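Lipoprotein (Clostridium difficile, PDB 4OTE) probably binds methionine as the substrate-binding lipoprotein of a membrane transporter, and binds zinc ions. Local coordinates at residues T105-N110 with P164-A169. Residues are numbered along the deposited sequence; the frame is centred on the assembly and turned at random. Where two conformers were deposited one is given.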
ATOM      1  N   THR A 105     -16.102  11.084 -13.191  1.00 53.61           N
ATOM      2  CA  THR A 105     -14.708  10.725 -13.404  1.00 54.62           C
ATOM      3  C   THR A 105     -14.113  10.058 -12.165  1.00 51.75           C
ATOM      4  O   THR A 105     -14.318  10.527 -11.042  1.00 50.43           O
ATOM      5  CB  THR A 105     -13.874  11.972 -13.749  1.00 58.16           C
ATOM      6  OG1 THR A 105     -13.964  12.919 -12.678  1.00 61.84           O
ATOM      7  CG2 THR A 105     -14.378  12.623 -15.030  1.00 60.12           C
ATOM      8  N   ILE A 106     -13.381   8.965 -12.375  1.00 50.76           N
ATOM      9  CA  ILE A 106     -12.626   8.316 -11.305  1.00 48.98           C
ATOM     10  C   ILE A 106     -11.128   8.443 -11.588  1.00 48.44           C
ATOM     11  O   ILE A 106     -10.658   8.049 -12.657  1.00 48.78           O
ATOM     12  CB  ILE A 106     -13.015   6.827 -11.142  1.00 49.55           C
ATOM     13  CG1 ILE A 106     -14.490   6.710 -10.734  1.00 50.47           C
ATOM     14  CG2 ILE A 106     -12.133   6.147 -10.095  1.00 46.59           C
ATOM     15  CD1 ILE A 106     -14.989   5.287 -10.587  1.00 50.16           C
ATOM     16  N   ALA A 107     -10.390   9.006 -10.634  1.00 46.83           N
ATOM     17  CA  ALA A 107      -8.931   9.084 -10.723  1.00 46.16           C
ATOM     18  C   ALA A 107      -8.312   7.762 -10.280  1.00 45.49           C
ATOM     19  O   ALA A 107      -8.684   7.215  -9.241  1.00 46.82           O
ATOM     20  CB  ALA A 107      -8.398  10.228  -9.875  1.00 45.37           C
ATOM     21  N   ILE A 108      -7.369   7.264 -11.079  1.00 46.93           N
ATOM     22  CA  ILE A 108      -6.699   5.986 -10.831  0.50 46.59           C
ATOM     23  C   ILE A 108      -5.195   6.123 -11.099  1.00 46.79           C
ATOM     24  O   ILE A 108      -4.778   6.943 -11.919  1.00 46.76           O
ATOM     25  CB  ILE A 108      -7.293   4.875 -11.731  0.50 47.68           C
ATOM     26  CG1 ILE A 108      -8.781   4.682 -11.433  0.50 49.11           C
ATOM     27  CG2 ILE A 108      -6.578   3.548 -11.537  0.50 46.94           C
ATOM     28  CD1 ILE A 108      -9.327   3.356 -11.919  0.50 49.81           C
ATOM     29  N   SER A 109      -4.393   5.314 -10.412  1.00 46.94           N
ATOM     30  CA  SER A 109      -2.950   5.291 -10.610  1.00 48.60           C
ATOM     31  C   SER A 109      -2.587   4.783 -12.004  1.00 50.76           C
ATOM     32  O   SER A 109      -3.224   3.869 -12.525  1.00 49.42           O
ATOM     33  CB  SER A 109      -2.283   4.404  -9.556  1.00 48.31           C
ATOM     34  OG  SER A 109      -0.898   4.253  -9.817  1.00 48.88           O
ATOM     35  N   ASN A 110      -1.552   5.374 -12.594  1.00 51.72           N
ATOM     36  CA  ASN A 110      -1.024   4.913 -13.880  1.00 53.95           C
ATOM     37  C   ASN A 110      -0.147   3.655 -13.775  1.00 51.29           C
ATOM     38  O   ASN A 110       0.381   3.187 -14.781  1.00 54.98           O
ATOM     39  CB  ASN A 110      -0.271   6.044 -14.603  1.00 58.50           C
ATOM     40  CG  ASN A 110       0.844   6.651 -13.766  1.00 60.80           C
ATOM     41  OD1 ASN A 110       1.352   6.031 -12.832  1.00 64.00           O
ATOM     42  ND2 ASN A 110       1.226   7.879 -14.098  1.00 62.02           N
ATOM     43  N   PRO A 164     -10.921  17.321  -5.550  1.00 53.09           N
ATOM     44  CA  PRO A 164     -11.860  18.402  -5.865  1.00 56.40           C
ATOM     45  C   PRO A 164     -12.274  18.467  -7.341  1.00 58.24           C
ATOM     46  O   PRO A 164     -13.341  18.988  -7.648  1.00 60.99           O
ATOM     47  CB  PRO A 164     -11.085  19.667  -5.469  1.00 56.97           C
ATOM     48  CG  PRO A 164     -10.086  19.203  -4.469  1.00 55.20           C
ATOM     49  CD  PRO A 164      -9.683  17.839  -4.943  1.00 53.05           C
ATOM     50  N   ASP A 165     -11.445  17.933  -8.236  1.00 59.13           N
ATOM     51  CA  ASP A 165     -11.682  18.036  -9.678  1.00 61.06           C
ATOM     52  C   ASP A 165     -12.252  16.758 -10.306  1.00 57.02           C
ATOM     53  O   ASP A 165     -12.527  16.734 -11.506  1.00 57.43           O
ATOM     54  CB  ASP A 165     -10.375  18.409 -10.386  1.00 65.62           C
ATOM     55  CG  ASP A 165      -9.670  19.585  -9.730  1.00 69.51           C
ATOM     56  OD1 ASP A 165     -10.353  20.556  -9.345  1.00 71.66           O
ATOM     57  OD2 ASP A 165      -8.430  19.532  -9.595  1.00 74.88           O
ATOM     58  N   VAL A 166     -12.417  15.706  -9.506  1.00 53.55           N
ATOM     59  CA  VAL A 166     -12.989  14.438  -9.981  1.00 50.68           C
ATOM     60  C   VAL A 166     -14.125  13.992  -9.064  1.00 47.54           C
ATOM     61  O   VAL A 166     -14.316  14.563  -7.995  1.00 47.27           O
ATOM     62  CB  VAL A 166     -11.926  13.314 -10.072  1.00 49.37           C
ATOM     63  CG1 VAL A 166     -10.786  13.730 -10.992  1.00 49.55           C
ATOM     64  CG2 VAL A 166     -11.396  12.935  -8.691  1.00 47.09           C
ATOM     65  N   THR A 167     -14.880  12.981  -9.487  1.00 46.02           N
ATOM     66  CA  THR A 167     -16.006  12.483  -8.694  1.00 46.22           C
ATOM     67  C   THR A 167     -15.517  11.641  -7.523  1.00 43.53           C
ATOM     68  O   THR A 167     -15.974  11.821  -6.401  1.00 44.17           O
ATOM     69  CB  THR A 167     -16.986  11.635  -9.529  1.00 46.71           C
ATOM     70  OG1 THR A 167     -17.368  12.355 -10.706  1.00 48.84           O
ATOM     71  CG2 THR A 167     -18.237  11.299  -8.715  1.00 45.84           C
ATOM     72  N   ALA A 168     -14.600  10.718  -7.805  1.00 41.97           N
ATOM     73  CA  ALA A 168     -14.002   9.857  -6.784  1.00 39.92           C
ATOM     74  C   ALA A 168     -12.580   9.456  -7.181  1.00 38.81           C
ATOM     75  O   ALA A 168     -12.188   9.630  -8.333  1.00 38.09           O
ATOM     76  CB  ALA A 168     -14.856   8.620  -6.578  1.00 39.08           C
ATOM     77  N   ALA A 169     -11.817   8.918  -6.228  1.00 37.10           N
ATOM     78  CA  ALA A 169     -10.440   8.493  -6.494  1.00 36.51           C
ATOM     79  C   ALA A 169      -9.988   7.349  -5.582  1.00 34.11           C
ATOM     80  O   ALA A 169     -10.274   7.355  -4.383  1.00 32.77           O
ATOM     81  CB  ALA A 169      -9.495   9.675  -6.351  1.00 36.89           C
TER
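Thr-105 and Thr-167 bond to each other reciprocally where two parallel strands begin to pair. The backbone N of Thr-105 donates to Thr-167 OG1 at 3.1 Å; Thr-167 CB points toward the other strand, and with OG1 anti to the carbonyl carbon (chi1 -52°) the hydroxyl reaches this N-H. In return Thr-105 O takes two hydrogen bonds: one from Thr-167 N at 3.0 Å, bent to 146° at the oxygen, and a longer, straighter one from Ala-168 N at 3.3 Å. Thr-105 OG1, turned between its own N and carbonyl carbon (chi1 59°), packs against Val-166 CA at 3.2 Å and receives a further, weak bond from Thr-167 N. Past this polar start the pairing is regular and close: Ala-107 N donates to Ala-168 O at 3.0 Å, and the same oxygen meets the CA-H of Ile-106. The methyls of Ala-107 and Ala-169 meet at 3.7 Å on one face, while Ile-106 and Ala-168 occupy the other. The loose side is at exposed Asp-165, which barely touches, its carboxylate leading away; the threonines, though partly exposed, are closely bonded. Strand 105-109 lies between 150-154 and 168-171, all parallel, in the five-stranded mixed sheet of one lobe of this periplasmic-binding-protein fold; Leu-122 of helix 112-124 covers Ile-106, whereas Ile-159 and Leu-163 pack on Ala-169.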